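Fucolectin-related protein (Streptococcus pneumoniae, PDB 2WMF) probably hydrolyses host blood-group carbohydrate antigens, acting as the catalytic module of a family 98 glycoside hydrolase linked to fucose utilization. Local coordinates at residues A500-S503 and W504-E507; K85-S88 and C89-R92; W100-K103 and M104-A108; I154-N157 and Q158-P161; D93-E96 and L97-Y101. All blocks are in the same frame, centred on the assembly; numbering follows the deposited sequence.

How the contacts relate
From the N terminus, the loop after barrel strand 74-79 closes first, at contact 2, where the chain folds back between Lys85 and Arg92. Contact 5 follows at once and starts helix 95-111; contact 3 continues along the same helix, overlapping contact 5 at Trp100 and Tyr101, about 10 Å away between centres. Contact 4 comes separately and begins helix 159-172 after strand 143-149. None nests, and all four belong to the (beta/alpha)8 barrel part of the chain. Contact 1, far later, leads into helix 506-517, yet Trp504 reaches back to Ser88 and Cys89 of contact 2 and so ties the C-terminal part to a loop of the barrel.

Contact 1 (A500-S503 and W504-E507); sequences ASKS and WKKE
Lys502 and Lys505 are joined through the backbone at the ends of a type II beta turn. Lys505 N donates to Lys502 O over 3.0 Å. The turn delivers the chain into helix 506-517, with Lys505 at the N-cap position. Just before the turn closes, Ala500 O accepts both Ser503 N and Ser503 OG, the hydroxyl bond being 2.9 Å from OG to O and lying in the carbonyl plane on a lone pair. The Ser503 hydroxyl stands beside its own backbone N (chi1 -65°), which brings OG to the oxygen that the backbone N already uses.

Apolar and charged contacts meet in the pair Lys502 and Glu507. The aliphatic part of the lysine runs across the glutamate, Lys502 CD lying 3.4 Å from Glu507 OE1. Their charged ends stay beyond salt-bridge distance, with Lys502 NZ 4.5 Å from Glu507 OE2, and a water spans them, accepting from NZ and donating to OE2.

Another water donates to Ser501 O and Ser503 O and accepts from Lys505 NZ at 3.1 Å; the lysine chain bends at its last torsion to bring the ammonium there. From the third position of the turn, the Trp504 ring meets Trp54 and Trp55 and touches Ser88 and Cys89, while Trp504 O receives Lys82 NZ. The turn therefore carries an aromatic group from the C-terminal part onto barrel loops. At this surface the two lysine charges are met through water, so their attraction to the carbonyls and carboxylate is probably softened by solvent.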
loop_
_atom_site.group_PDB
_atom_site.type_symbol
_atom_site.label_atom_id
_atom_site.label_comp_id
_atom_site.label_asym_id
_atom_site.label_seq_id
_atom_site.Cartn_x
_atom_site.Cartn_y
_atom_site.Cartn_z
ATOM N N ALA A 500 7.296 23.076 3.032
ATOM C CA ALA A 500 7.882 21.850 3.594
ATOM C C ALA A 500 9.148 22.136 4.403
ATOM O O ALA A 500 9.526 21.339 5.266
ATOM C CB ALA A 500 8.163 20.827 2.475
ATOM N N SER A 501 9.749 23.319 4.215
ATOM C CA SER A 501 10.849 23.725 5.097
ATOM C C SER A 501 10.376 23.887 6.567
ATOM O O SER A 501 11.212 23.953 7.480
ATOM C CB SER A 501 11.521 24.999 4.615
ATOM O OG SER A 501 10.634 26.065 4.743
ATOM N N LYS A 502 9.052 23.940 6.781
ATOM C CA LYS A 502 8.494 24.025 8.124
ATOM C C LYS A 502 7.972 22.678 8.647
ATOM O O LYS A 502 7.240 22.646 9.654
ATOM C CB LYS A 502 7.368 25.055 8.162
ATOM C CG LYS A 502 7.738 26.440 7.646
ATOM C CD LYS A 502 8.900 27.021 8.376
ATOM C CE LYS A 502 9.163 28.472 7.922
ATOM N NZ LYS A 502 10.504 28.854 8.488
ATOM N N SER A 503 8.332 21.586 7.965
ATOM C CA SER A 503 8.121 20.241 8.523
ATOM C C SER A 503 8.737 20.199 9.933
ATOM O O SER A 503 9.831 20.746 10.158
ATOM C CB SER A 503 8.809 19.149 7.690
ATOM O OG SER A 503 8.273 19.013 6.405
ATOM N N TRP A 504 8.033 19.596 10.886
ATOM C CA TRP A 504 8.523 19.449 12.253
ATOM C C TRP A 504 8.572 20.804 13.015
ATOM O O TRP A 504 9.118 20.850 14.123
ATOM C CB TRP A 504 9.869 18.698 12.373
ATOM C CG TRP A 504 9.938 17.414 11.612
ATOM C CD1 TRP A 504 10.772 17.135 10.578
ATOM C CD2 TRP A 504 9.122 16.247 11.793
ATOM N NE1 TRP A 504 10.544 15.884 10.114
ATOM C CE2 TRP A 504 9.532 15.308 10.828
ATOM C CE3 TRP A 504 8.110 15.897 12.687
ATOM C CZ2 TRP A 504 8.946 14.023 10.718
ATOM C CZ3 TRP A 504 7.546 14.619 12.590
ATOM C CH2 TRP A 504 7.955 13.711 11.608
ATOM N N LYS A 505 7.939 21.840 12.465
ATOM C CA LYS A 505 7.859 23.173 13.088
ATOM C C LYS A 505 6.404 23.629 13.289
ATOM O O LYS A 505 5.464 22.940 12.884
ATOM C CB LYS A 505 8.661 24.188 12.245
ATOM C CG LYS A 505 10.127 23.821 12.079
ATOM C CD LYS A 505 10.894 24.880 11.308
ATOM C CE LYS A 505 12.416 24.682 11.334
ATOM N NZ LYS A 505 12.920 23.351 10.830
ATOM N N LYS A 506 6.211 24.794 13.920
ATOM C CA LYS A 506 4.878 25.273 14.300
ATOM C C LYS A 506 3.882 25.375 13.137
ATOM O O LYS A 506 2.692 25.101 13.301
ATOM C CB LYS A 506 4.992 26.656 15.018
ATOM C CG LYS A 506 5.498 27.792 14.138
ATOM C CD LYS A 506 5.549 29.138 14.909
ATOM C CE LYS A 506 5.534 30.313 13.931
ATOM N NZ LYS A 506 6.494 31.349 14.341
ATOM N N GLU A 507 4.360 25.745 11.948
ATOM C CA GLU A 507 3.475 25.865 10.798
ATOM C C GLU A 507 2.829 24.520 10.466
ATOM O O GLU A 507 1.664 24.474 10.063
ATOM C CB GLU A 507 4.203 26.409 9.555
ATOM C CG GLU A 507 4.636 27.878 9.693
ATOM C CD GLU A 507 5.978 28.095 10.385
ATOM O OE1 GLU A 507 6.648 27.145 10.940
ATOM O OE2 GLU A 507 6.387 29.300 10.370
HETATM O O HOH W 1 11.905 21.447 8.635
HETATM O O HOH W 2 8.900 30.171 10.435
#

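Contact 2 (K85-S88 and C89-R92); sequences KPTS and CIPR
Thr87 and Ile90 close a type II beta turn, Ile90 N donating to Thr87 O over 3.1 Å, in the loop between strand 74-79 and helix 95-111 of the barrel. Their side chains meet on one flank of the turn. The Thr87 hydroxyl stands beside the backbone N (chi1 -51°), which puts CG2 anti to that N and presents the methyl to Ile90. The isoleucine CG1 branch extends to CD1, and this terminal methyl lies 3.6 Å from Thr87 CG2, the two chains crossing obliquely.

Further out, Arg92 reaches back to the start of the loop. Its chain is extended to CD and then bends at chi3 (63°), turning the guanidinium side-on to the carbonyl of Lys85. Pro86, preceded by a cis peptide bond, crosses the arginine at about a right angle, with CD 3.6 Å from Arg92 NE. Two waters bridge the two arms of the loop, one from Lys85 N to Arg92 O and the other from Thr87 N to Ile90 O. The Lys85 ammonium leads away to a salt bridge with Asp48. Lys85 O accepts both Arg92 NE, at 2.9 Å, and Arg92 NH2, at 3.1 Å, near the guanidinium plane.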
loop_
_atom_site.group_PDB
_atom_site.type_symbol
_atom_site.label_atom_id
_atom_site.label_comp_id
_atom_site.label_asym_id
_atom_site.label_seq_id
_atom_site.Cartn_x
_atom_site.Cartn_y
_atom_site.Cartn_z
ATOM N N LYS A 85 18.823 13.325 17.106
ATOM C CA LYS A 85 19.816 14.411 17.021
ATOM C C LYS A 85 21.115 13.888 16.428
ATOM O O LYS A 85 21.547 12.807 16.788
ATOM C CB LYS A 85 20.115 14.963 18.425
ATOM C CG LYS A 85 18.937 15.635 19.123
ATOM C CD LYS A 85 18.436 16.762 18.247
ATOM C CE LYS A 85 17.548 17.677 18.964
ATOM N NZ LYS A 85 16.266 17.102 19.185
ATOM N N PRO A 86 21.762 14.681 15.544
ATOM C CA PRO A 86 21.427 16.056 15.104
ATOM C C PRO A 86 20.314 16.250 14.089
ATOM O O PRO A 86 19.841 17.387 13.929
ATOM C CB PRO A 86 22.740 16.539 14.473
ATOM C CG PRO A 86 23.378 15.270 13.946
ATOM C CD PRO A 86 23.010 14.199 14.920
ATOM N N THR A 87 19.855 15.167 13.444
ATOM C CA THR A 87 18.855 15.292 12.403
ATOM C C THR A 87 17.556 14.567 12.759
ATOM O O THR A 87 17.594 13.353 13.073
ATOM C CB THR A 87 19.395 14.706 11.089
ATOM O OG1 THR A 87 20.677 15.262 10.783
ATOM C CG2 THR A 87 18.446 14.969 9.943
ATOM N N SER A 88 16.428 15.290 12.727
ATOM C CA SER A 88 15.106 14.675 12.944
ATOM C C SER A 88 14.956 13.440 12.040
ATOM O O SER A 88 15.321 13.458 10.856
ATOM C CB SER A 88 13.973 15.677 12.675
ATOM O OG SER A 88 12.681 15.072 12.780
ATOM N N CYS A 89 14.454 12.368 12.638
ATOM C CA CYS A 89 14.153 11.078 12.009
ATOM C C CYS A 89 15.326 10.176 11.730
ATOM O O CYS A 89 15.110 9.048 11.245
ATOM C CB CYS A 89 13.295 11.204 10.738
ATOM S SG CYS A 89 11.646 11.918 10.998
ATOM N N ILE A 90 16.551 10.620 12.025
ATOM C CA ILE A 90 17.755 9.805 11.800
ATOM C C ILE A 90 18.244 9.281 13.154
ATOM O O ILE A 90 18.792 10.048 13.939
ATOM C CB ILE A 90 18.872 10.570 11.025
ATOM C CG1 ILE A 90 18.287 11.152 9.727
ATOM C CG2 ILE A 90 20.060 9.650 10.726
ATOM C CD1 ILE A 90 19.310 11.737 8.729
ATOM N N PRO A 91 17.982 7.984 13.438
ATOM C CA PRO A 91 18.060 7.439 14.806
ATOM C C PRO A 91 19.460 7.044 15.294
ATOM O O PRO A 91 19.755 5.865 15.615
ATOM C CB PRO A 91 17.100 6.232 14.728
ATOM C CG PRO A 91 17.307 5.697 13.390
ATOM C CD PRO A 91 17.423 6.972 12.512
ATOM N N ARG A 92 20.332 8.045 15.369
ATOM C CA ARG A 92 21.622 7.871 15.994
ATOM C C ARG A 92 21.434 7.549 17.483
ATOM O O ARG A 92 20.689 8.213 18.192
ATOM C CB ARG A 92 22.441 9.144 15.850
ATOM C CG ARG A 92 23.871 9.053 16.394
ATOM C CD ARG A 92 24.682 10.355 16.227
ATOM N NE ARG A 92 24.097 11.463 16.979
ATOM C CZ ARG A 92 24.483 11.862 18.197
ATOM N NH1 ARG A 92 25.486 11.246 18.831
ATOM N NH2 ARG A 92 23.869 12.892 18.789
HETATM O O HOH W 3 19.433 10.571 18.065
HETATM O O HOH W 4 20.497 12.362 13.744
#

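Contact 3 (W100-K103 and M104-A108)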
loop_
_atom_site.group_PDB
_atom_site.type_symbol
_atom_site.label_atom_id
_atom_site.label_comp_id
_atom_site.label_asym_id
_atom_site.label_seq_id
_atom_site.Cartn_x
_atom_site.Cartn_y
_atom_site.Cartn_z
ATOM N N TRP A 100 13.485 7.690 25.235
ATOM C CA TRP A 100 12.216 7.829 24.541
ATOM C C TRP A 100 11.627 6.463 24.192
ATOM O O TRP A 100 10.444 6.237 24.427
ATOM C CB TRP A 100 12.375 8.672 23.267
ATOM C CG TRP A 100 11.054 8.968 22.593
ATOM C CD1 TRP A 100 10.194 9.971 22.896
ATOM C CD2 TRP A 100 10.461 8.245 21.494
ATOM N NE1 TRP A 100 9.090 9.921 22.066
ATOM C CE2 TRP A 100 9.235 8.881 21.189
ATOM C CE3 TRP A 100 10.843 7.121 20.749
ATOM C CZ2 TRP A 100 8.389 8.433 20.167
ATOM C CZ3 TRP A 100 10.009 6.691 19.730
ATOM C CH2 TRP A 100 8.804 7.340 19.446
ATOM N N TYR A 101 12.442 5.570 23.626
ATOM C CA TYR A 101 11.960 4.206 23.313
ATOM C C TYR A 101 11.368 3.530 24.561
ATOM O O TYR A 101 10.286 2.973 24.504
ATOM C CB TYR A 101 13.083 3.328 22.777
ATOM C CG TYR A 101 13.551 3.597 21.341
ATOM C CD1 TYR A 101 12.653 3.831 20.297
ATOM C CD2 TYR A 101 14.901 3.556 21.035
ATOM C CE1 TYR A 101 13.115 4.047 18.992
ATOM C CE2 TYR A 101 15.369 3.773 19.732
ATOM C CZ TYR A 101 14.462 4.025 18.723
ATOM O OH TYR A 101 14.953 4.222 17.457
ATOM N N VAL A 102 12.102 3.618 25.667
ATOM C CA VAL A 102 11.701 2.998 26.934
ATOM C C VAL A 102 10.444 3.643 27.488
ATOM O O VAL A 102 9.515 2.933 27.897
ATOM C CB VAL A 102 12.862 3.010 27.969
ATOM C CG1 VAL A 102 12.355 2.578 29.371
ATOM C CG2 VAL A 102 14.022 2.101 27.494
ATOM N N LYS A 103 10.381 4.961 27.474
ATOM C CA LYS A 103 9.147 5.680 27.840
ATOM C C LYS A 103 7.943 5.153 27.070
ATOM O O LYS A 103 6.910 4.863 27.633
ATOM C CB LYS A 103 9.305 7.204 27.613
ATOM C CG LYS A 103 8.053 8.038 27.905
ATOM C CD LYS A 103 8.213 9.442 27.314
ATOM C CE LYS A 103 6.920 10.233 27.339
ATOM N NZ LYS A 103 6.724 10.933 28.638
ATOM N N MET A 104 8.082 5.050 25.746
ATOM C CA MET A 104 6.978 4.620 24.912
ATOM C C MET A 104 6.632 3.132 25.106
ATOM O O MET A 104 5.462 2.746 25.086
ATOM C CB MET A 104 7.264 4.956 23.439
ATOM C CG MET A 104 7.373 6.452 23.207
ATOM S SD MET A 104 5.992 7.460 23.804
ATOM C CE MET A 104 4.532 6.708 23.101
ATOM N N LEU A 105 7.660 2.318 25.313
ATOM C CA LEU A 105 7.473 0.892 25.626
ATOM C C LEU A 105 6.715 0.699 26.944
ATOM O O LEU A 105 5.773 -0.092 27.017
ATOM C CB LEU A 105 8.801 0.163 25.667
ATOM C CG LEU A 105 9.427 -0.152 24.267
ATOM C CD1 LEU A 105 10.901 -0.500 24.400
ATOM C CD2 LEU A 105 8.647 -1.289 23.557
ATOM N N GLU A 106 7.105 1.461 27.948
ATOM C CA GLU A 106 6.409 1.416 29.240
ATOM C C GLU A 106 4.918 1.744 29.105
ATOM O O GLU A 106 4.050 1.043 29.641
ATOM C CB GLU A 106 7.080 2.375 30.233
ATOM C CG GLU A 106 8.400 1.844 30.787
ATOM C CD GLU A 106 8.210 0.720 31.811
ATOM O OE1 GLU A 106 7.361 0.879 32.702
ATOM O OE2 GLU A 106 8.879 -0.317 31.703
ATOM N N GLU A 107 4.633 2.809 28.362
ATOM C CA GLU A 107 3.258 3.235 28.166
ATOM C C GLU A 107 2.486 2.173 27.373
ATOM O O GLU A 107 1.365 1.808 27.744
ATOM C CB GLU A 107 3.277 4.596 27.488
ATOM C CG GLU A 107 2.020 5.309 27.466
ATOM C CD GLU A 107 2.183 6.655 26.755
ATOM O OE1 GLU A 107 3.323 7.193 26.689
ATOM O OE2 GLU A 107 1.160 7.169 26.266
ATOM N N ALA A 108 3.070 1.679 26.272
ATOM C CA ALA A 108 2.408 0.634 25.473
ATOM C C ALA A 108 2.157 -0.640 26.286
ATOM O O ALA A 108 1.087 -1.302 26.151
ATOM C CB ALA A 108 3.216 0.299 24.191
HETATM O O HOH W 5 4.748 8.141 29.332
#
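Met104 lies across one face of the Trp100 indole, one helical turn further on. Its CG, rather than its sulfur, makes the central contact: the carbon sits 3.8 Å from the centroid of the Trp100 six-membered ring and only 16° off the ring normal, a CH-pi interaction, with CE2 the nearest ring atom to CG at 3.7 Å. Met104 SD is more oblique, 4.7 Å from the centroid of the five-membered ring, which makes a looser Met-aromatic contact. The geometry follows from the torsions. Trp100 has its CG anti to the backbone N (chi1 -174°), whereas Met104 CG stands beside its own N (chi1 -63°), and the thioether then folds at both chi2 and chi3.

Both residues belong to helix 95-111, the helix of a beta-alpha-beta crossover that links strands 74-79 and 115-121 of the barrel. Trp100 and Met104 both touch Leu78 on the first of these strands, and Met104 also reaches Leu59 on helix 59-64; the indole N-H is bound by Gly52 O. Tyr101 and Leu105 are turned to strand 115-121, and the tyrosine hydroxyl is bonded to Val118 O.

Regular i to i+4 backbone bonds carry the spacing, among them Met104 N to Trp100 O at 3.0 Å and Leu105 N to Tyr101 O at 2.8 Å. On the outer side Lys103 and Glu107 extend in the same general direction without meeting: a water donates to Glu107 OE1 at 3.1 Å and accepts a weak bond from Lys103 NZ.

Contact 4 (I154-N157 and Q158-P161); sequences IYNN and QLAP
The Tyr155 ring meets Leu159 obliquely, Tyr155 CD1 lying 4.1 Å from Leu159 CD1, and the two side chains run past each other in opposite directions. Two asparagine amides follow. In the first, Asn156 OD1 accepts from Gln158 N at 2.9 Å, the donor lying in the plane of the amide carbonyl, while the Leu159 side chain crosses the asparagine at about a right angle, with CG 3.7 Å from Asn156 OD1. The Asn156 and Gln158 amides are turned 68° apart. The Asn157 amide is nearly coplanar with that of Gln158 (25°), its OD1 3.6 Å from Gln158 CG.

Asn156 adopts chi1 69°, its CG between the backbone N and the carbonyl carbon, which turns OD1 forward to Gln158 N, a capping bond. Asn156 to Leu159 form a type I beta turn, closed by a weak bond from Leu159 N to Asn156 O, and it leads into helix 159-172 of the barrel. A water links three further groups: it is bonded to Tyr155 OH at 2.7 Å, donates to Asn156 O and accepts from Ala160 N. Tyr155 also packs against Trp185, Thr189 and Ile190 of helix 184-192, and Asn156 ND2 makes a weak bond to Gly123 O.

Near the helix start, Gln158 N is met by a side-chain oxygen, while Ala160 N reaches Asn156 O, four residues back, only through water; the first turn is held by a cap and an inserted water.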
loop_
_atom_site.group_PDB
_atom_site.type_symbol
_atom_site.label_atom_id
_atom_site.label_comp_id
_atom_site.label_asym_id
_atom_site.label_seq_id
_atom_site.Cartn_x
_atom_site.Cartn_y
_atom_site.Cartn_z
ATOM N N ILE A 154 20.684 7.711 0.259
ATOM C CA ILE A 154 21.789 7.822 1.232
ATOM C C ILE A 154 22.337 6.436 1.599
ATOM O O ILE A 154 22.543 6.089 2.766
ATOM C CB ILE A 154 21.340 8.703 2.437
ATOM C CG1 ILE A 154 22.478 9.056 3.378
ATOM C CG2 ILE A 154 20.154 8.090 3.207
ATOM C CD1 ILE A 154 22.254 10.404 4.078
ATOM N N TYR A 155 22.528 5.622 0.572
ATOM C CA TYR A 155 22.944 4.232 0.764
ATOM C C TYR A 155 24.385 4.166 1.299
ATOM O O TYR A 155 25.264 4.948 0.897
ATOM C CB TYR A 155 22.843 3.465 -0.540
ATOM C CG TYR A 155 23.303 2.032 -0.407
ATOM C CD1 TYR A 155 22.516 1.113 0.284
ATOM C CD2 TYR A 155 24.549 1.587 -0.904
ATOM C CE1 TYR A 155 22.933 -0.204 0.462
ATOM C CE2 TYR A 155 24.961 0.236 -0.736
ATOM C CZ TYR A 155 24.121 -0.642 -0.056
ATOM O OH TYR A 155 24.449 -1.996 0.204
ATOM N N ASN A 156 24.644 3.181 2.151
ATOM C CA ASN A 156 26.026 2.784 2.498
ATOM C C ASN A 156 26.062 1.284 2.796
ATOM O O ASN A 156 25.014 0.645 2.974
ATOM C CB ASN A 156 26.589 3.620 3.646
ATOM C CG ASN A 156 25.908 3.325 4.967
ATOM O OD1 ASN A 156 26.015 2.198 5.482
ATOM N ND2 ASN A 156 25.194 4.307 5.518
ATOM N N ASN A 157 27.260 0.739 2.827
ATOM C CA ASN A 157 27.437 -0.721 2.886
ATOM C C ASN A 157 27.215 -1.347 4.277
ATOM O O ASN A 157 27.323 -2.570 4.413
ATOM C CB ASN A 157 28.811 -1.124 2.353
ATOM C CG ASN A 157 29.972 -0.631 3.213
ATOM O OD1 ASN A 157 29.843 -0.344 4.421
ATOM N ND2 ASN A 157 31.152 -0.543 2.583
ATOM N N GLN A 158 26.916 -0.541 5.285
ATOM C CA GLN A 158 26.589 -1.068 6.627
ATOM C C GLN A 158 25.091 -1.410 6.829
ATOM O O GLN A 158 24.721 -2.103 7.782
ATOM C CB GLN A 158 27.039 -0.113 7.721
ATOM C CG GLN A 158 28.531 0.191 7.716
ATOM C CD GLN A 158 29.014 0.981 8.923
ATOM O OE1 GLN A 158 28.465 0.900 10.031
ATOM N NE2 GLN A 158 30.096 1.738 8.721
ATOM N N LEU A 159 24.222 -0.881 5.974
ATOM C CA LEU A 159 22.788 -0.989 6.185
ATOM C C LEU A 159 22.294 -2.421 6.080
ATOM O O LEU A 159 21.509 -2.864 6.925
ATOM C CB LEU A 159 22.053 -0.098 5.178
ATOM C CG LEU A 159 22.400 1.399 5.277
ATOM C CD1 LEU A 159 21.616 2.155 4.195
ATOM C CD2 LEU A 159 22.202 1.979 6.692
ATOM N N ALA A 160 22.781 -3.137 5.089
ATOM C CA ALA A 160 22.347 -4.536 4.899
ATOM C C ALA A 160 22.877 -5.434 6.043
ATOM O O ALA A 160 22.103 -6.189 6.657
ATOM C CB ALA A 160 22.742 -5.069 3.550
ATOM N N PRO A 161 24.195 -5.386 6.330
ATOM C CA PRO A 161 24.681 -6.199 7.476
ATOM C C PRO A 161 24.054 -5.852 8.835
ATOM O O PRO A 161 23.736 -6.758 9.669
ATOM C CB PRO A 161 26.205 -5.955 7.459
ATOM C CG PRO A 161 26.496 -5.367 6.206
ATOM C CD PRO A 161 25.304 -4.701 5.649
HETATM O O HOH W 6 24.255 -2.053 2.943
#

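Contact 5 (D93-E96 and L97-Y101)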
loop_
_atom_site.group_PDB
_atom_site.type_symbol
_atom_site.label_atom_id
_atom_site.label_comp_id
_atom_site.label_asym_id
_atom_site.label_seq_id
_atom_site.Cartn_x
_atom_site.Cartn_y
_atom_site.Cartn_z
ATOM N N ASP A 93 22.115 6.507 17.929
ATOM C CA ASP A 93 22.071 6.079 19.333
ATOM C C ASP A 93 22.509 7.210 20.292
ATOM O O ASP A 93 23.630 7.715 20.221
ATOM C CB ASP A 93 22.913 4.828 19.491
ATOM C CG ASP A 93 22.777 4.187 20.861
ATOM O OD1 ASP A 93 21.864 4.544 21.632
ATOM O OD2 ASP A 93 23.591 3.307 21.124
ATOM N N THR A 94 21.592 7.619 21.162
ATOM C CA THR A 94 21.849 8.584 22.223
ATOM C C THR A 94 21.112 8.173 23.492
ATOM O O THR A 94 20.160 7.359 23.467
ATOM C CB THR A 94 21.371 9.990 21.869
ATOM O OG1 THR A 94 19.943 9.992 21.796
ATOM C CG2 THR A 94 22.024 10.474 20.557
ATOM N N LYS A 95 21.523 8.773 24.608
ATOM C CA LYS A 95 20.764 8.588 25.871
ATOM C C LYS A 95 19.272 8.987 25.726
ATOM O O LYS A 95 18.383 8.277 26.191
ATOM C CB LYS A 95 21.459 9.396 26.962
ATOM C CG LYS A 95 20.776 9.414 28.330
ATOM C CD LYS A 95 21.331 10.597 29.162
ATOM C CE LYS A 95 20.993 10.469 30.652
ATOM N NZ LYS A 95 21.972 9.512 31.314
ATOM N N GLU A 96 19.010 10.095 25.048
ATOM C CA GLU A 96 17.659 10.601 24.870
ATOM C C GLU A 96 16.836 9.669 23.968
ATOM O O GLU A 96 15.659 9.457 24.204
ATOM C CB GLU A 96 17.682 12.009 24.277
ATOM C CG GLU A 96 18.237 13.100 25.200
ATOM C CD GLU A 96 19.782 13.033 25.385
ATOM O OE1 GLU A 96 20.525 12.599 24.461
ATOM O OE2 GLU A 96 20.257 13.404 26.495
ATOM N N LEU A 97 17.463 9.122 22.924
ATOM C CA LEU A 97 16.763 8.157 22.055
ATOM C C LEU A 97 16.292 6.922 22.833
ATOM O O LEU A 97 15.139 6.509 22.752
ATOM C CB LEU A 97 17.649 7.732 20.872
ATOM C CG LEU A 97 16.964 6.848 19.832
ATOM C CD1 LEU A 97 15.808 7.645 19.169
ATOM C CD2 LEU A 97 17.966 6.308 18.796
ATOM N N ARG A 98 17.208 6.320 23.589
ATOM C CA ARG A 98 16.884 5.113 24.336
ATOM C C ARG A 98 15.784 5.432 25.395
ATOM O O ARG A 98 14.814 4.678 25.567
ATOM C CB ARG A 98 18.153 4.557 24.986
ATOM C CG ARG A 98 19.220 4.045 24.036
ATOM C CD ARG A 98 20.294 3.276 24.785
ATOM N NE ARG A 98 21.476 2.970 23.995
ATOM C CZ ARG A 98 22.474 2.203 24.427
ATOM N NH1 ARG A 98 22.423 1.655 25.633
ATOM N NH2 ARG A 98 23.521 1.951 23.659
ATOM N N GLU A 99 15.927 6.581 26.051
ATOM C CA GLU A 99 14.963 7.032 27.051
ATOM C C GLU A 99 13.559 7.132 26.447
ATOM O O GLU A 99 12.570 6.708 27.069
ATOM C CB GLU A 99 15.405 8.379 27.660
ATOM C CG GLU A 99 16.167 8.153 28.924
ATOM C CD GLU A 99 16.993 9.328 29.421
ATOM O OE1 GLU A 99 16.794 10.486 28.954
ATOM O OE2 GLU A 99 17.871 9.059 30.300
ATOM N N TRP A 100 13.485 7.690 25.235
ATOM C CA TRP A 100 12.216 7.829 24.541
ATOM C C TRP A 100 11.627 6.463 24.192
ATOM O O TRP A 100 10.444 6.237 24.427
ATOM C CB TRP A 100 12.375 8.672 23.267
ATOM C CG TRP A 100 11.054 8.968 22.593
ATOM C CD1 TRP A 100 10.194 9.971 22.896
ATOM C CD2 TRP A 100 10.461 8.245 21.494
ATOM N NE1 TRP A 100 9.090 9.921 22.066
ATOM C CE2 TRP A 100 9.235 8.881 21.189
ATOM C CE3 TRP A 100 10.843 7.121 20.749
ATOM C CZ2 TRP A 100 8.389 8.433 20.167
ATOM C CZ3 TRP A 100 10.009 6.691 19.730
ATOM C CH2 TRP A 100 8.804 7.340 19.446
ATOM N N TYR A 101 12.442 5.570 23.626
ATOM C CA TYR A 101 11.960 4.206 23.313
ATOM C C TYR A 101 11.368 3.530 24.561
ATOM O O TYR A 101 10.286 2.973 24.504
ATOM C CB TYR A 101 13.083 3.328 22.777
ATOM C CG TYR A 101 13.551 3.597 21.341
ATOM C CD1 TYR A 101 12.653 3.831 20.297
ATOM C CD2 TYR A 101 14.901 3.556 21.035
ATOM C CE1 TYR A 101 13.115 4.047 18.992
ATOM C CE2 TYR A 101 15.369 3.773 19.732
ATOM C CZ TYR A 101 14.462 4.025 18.723
ATOM O OH TYR A 101 14.953 4.222 17.457
#
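Asp93 lays its carboxylate against the guanidinium edge of Arg98, and the two planes are nearly coplanar, 11° apart. The salt bridge is side-on and two-pronged: Arg98 NE donates to Asp93 OD1 at 2.9 Å and Arg98 NH2 to Asp93 OD2 at 2.9 Å, the latter nearly straight at 172°. Each carboxylate oxygen uses its syn lone pair. The arginine chain is extended from CG to NE, and Asp93 CG points anti to its backbone N (chi1 -172°), which brings the carboxylate alongside the helix to meet it. Both side chains also touch Pro129.

Thr94 is the N-cap of helix 95-111, the crossover helix between barrel strands 74-79 and 115-121. Its OG1 accepts from Leu97 N over 2.9 Å and also lies near Leu97 CB. The next turn is held in the ordinary manner, Arg98 N bonding to Thr94 O at 3.1 Å and Glu99 N to Lys95 O at 3.0 Å.

Leu97 faces inward and touches Pro80, while its CD2 comes within 4.1 Å of Asp93 CA. On the outer side, Lys95 and Glu99 approach more loosely. Lys95 CE is 3.4 Å from Glu99 OE2, but the ammonium NZ remains 4.2 Å from that oxygen, beyond a salt bridge.

At the N-terminal end of this helix, Thr94 satisfies a backbone N-H that has no helical carbonyl before it. The negative charge of Asp93 probably interacts favourably with the helix dipole as well, while its paired bonds fix the rotation of the Arg98 guanidinium.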